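Local coordinates for SusD family protein (Bacteroides uniformis, PDB 7KV1), which probably binds beta-glucan at the cell surface of a gut bacterium, as a glycan-binding member of the SusD family, at residues A54-P57 / L58-D62. Residues are numbered along the deposited sequence; the frame is centred on the assembly and turned at random.
Sequences AYDP and LHWPD
Trp60 folds back over Pro57 and reaches Asp56. Its CG lies beside the backbone N (chi1 -74°), anti to the carbonyl carbon, which turns the indole back along the chain. Trp60 CB lies 3.4 Å from Pro57 O, the carbonyl that accepts the Trp60 N-H. CG and CD2 come next, over Pro57 CA and CB. CD1 passes close to Pro57 CA and Asp56 O. Pro57 CA stands 3.4 Å above the centroid of the five-membered ring of Trp60, almost on its normal, a CH-pi contact. Trp60 NE1 then donates to Asp56 OD2 (3.2 Å, 166°). The oxygen lies near the indole plane, but the carboxylate is turned 82° from the ring and is met from above its own plane. CZ2, on the six-membered ring, reaches Pro57 CG. With an alanine here Asp56 OD2 loses its indole donor, and the carboxylate would probably be freer to turn. Asp56 O takes two bonds from the same face, from His59 N and from His59 ND1 (2.8 Å). The latter bond lies in the imidazole plane and helps to fix the rotation of that ring, which also stacks on Trp63. Tyr55 O accepts from Leu58 N. Helix 138-162 packs against Tyr55, Pro57 and Leu58. The successive i to i+3 backbone bonds are those of a 3-10 turn, which here joins helix 44-55 to the short helix 60-63 in the helical, TPR-related part of the SusD fold.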
# COMPACT_ATOMS: atom_id res chain seq x y z
N ALA A 54 -0.48 -9.04 -17.41
CA ALA A 54 0.27 -9.21 -16.15
C ALA A 54 0.06 -8.00 -15.23
O ALA A 54 0.14 -8.22 -14.03
CB ALA A 54 1.73 -9.44 -16.46
N TYR A 55 -0.23 -6.79 -15.77
CA TYR A 55 -0.52 -5.53 -15.03
C TYR A 55 -1.95 -5.57 -14.51
O TYR A 55 -2.29 -4.95 -13.50
CB TYR A 55 -0.36 -4.28 -15.91
CG TYR A 55 1.05 -3.75 -16.00
CD1 TYR A 55 1.54 -2.88 -15.04
CD2 TYR A 55 1.89 -4.11 -17.05
CE1 TYR A 55 2.83 -2.39 -15.10
CE2 TYR A 55 3.19 -3.62 -17.13
CZ TYR A 55 3.65 -2.74 -16.15
OH TYR A 55 4.94 -2.26 -16.18
N ASP A 56 -2.81 -6.30 -15.20
CA ASP A 56 -4.27 -6.22 -15.00
C ASP A 56 -4.69 -6.55 -13.56
O ASP A 56 -5.55 -5.87 -13.01
CB ASP A 56 -5.00 -7.14 -15.98
CG ASP A 56 -6.34 -6.51 -16.32
OD1 ASP A 56 -6.31 -5.34 -16.75
OD2 ASP A 56 -7.38 -7.15 -16.05
N PRO A 57 -4.19 -7.62 -12.90
CA PRO A 57 -4.70 -7.98 -11.57
C PRO A 57 -4.44 -6.94 -10.48
O PRO A 57 -5.13 -6.98 -9.49
CB PRO A 57 -3.99 -9.30 -11.27
CG PRO A 57 -3.71 -9.84 -12.65
CD PRO A 57 -3.26 -8.63 -13.42
N LEU A 58 -3.54 -5.99 -10.72
CA LEU A 58 -3.29 -4.84 -9.81
C LEU A 58 -4.62 -4.16 -9.50
O LEU A 58 -4.71 -3.55 -8.43
CB LEU A 58 -2.39 -3.79 -10.48
CG LEU A 58 -0.93 -4.16 -10.66
CD1 LEU A 58 -0.21 -3.03 -11.38
CD2 LEU A 58 -0.28 -4.47 -9.34
N HIS A 59 -5.56 -4.24 -10.46
CA HIS A 59 -6.85 -3.50 -10.45
C HIS A 59 -7.97 -4.36 -9.86
O HIS A 59 -9.06 -3.78 -9.60
CB HIS A 59 -7.24 -3.05 -11.87
CG HIS A 59 -6.12 -2.37 -12.57
ND1 HIS A 59 -5.12 -3.07 -13.22
CD2 HIS A 59 -5.80 -1.06 -12.70
CE1 HIS A 59 -4.23 -2.22 -13.72
NE2 HIS A 59 -4.61 -0.98 -13.41
N TRP A 60 -7.75 -5.67 -9.68
CA TRP A 60 -8.85 -6.64 -9.41
C TRP A 60 -9.48 -6.37 -8.05
O TRP A 60 -10.71 -6.38 -7.97
CB TRP A 60 -8.37 -8.08 -9.55
CG TRP A 60 -8.17 -8.50 -10.97
CD1 TRP A 60 -8.17 -7.71 -12.09
CD2 TRP A 60 -7.88 -9.83 -11.41
NE1 TRP A 60 -7.93 -8.48 -13.20
CE2 TRP A 60 -7.75 -9.78 -12.81
CE3 TRP A 60 -7.78 -11.06 -10.76
CZ2 TRP A 60 -7.49 -10.92 -13.57
CZ3 TRP A 60 -7.50 -12.18 -11.50
CH2 TRP A 60 -7.35 -12.11 -12.89
N PRO A 61 -8.75 -5.99 -6.97
CA PRO A 61 -9.41 -5.72 -5.68
C PRO A 61 -10.53 -4.67 -5.79
O PRO A 61 -11.60 -4.90 -5.25
CB PRO A 61 -8.27 -5.23 -4.77
CG PRO A 61 -7.03 -5.82 -5.39
CD PRO A 61 -7.30 -5.77 -6.89
N ASP A 62 -10.26 -3.57 -6.52
CA ASP A 62 -11.16 -2.39 -6.66
C ASP A 62 -12.23 -2.60 -7.73
O ASP A 62 -13.14 -1.76 -7.78
CB ASP A 62 -10.37 -1.13 -7.02
CG ASP A 62 -9.39 -0.67 -5.95
OD1 ASP A 62 -8.69 -1.54 -5.41
OD2 ASP A 62 -9.35 0.55 -5.66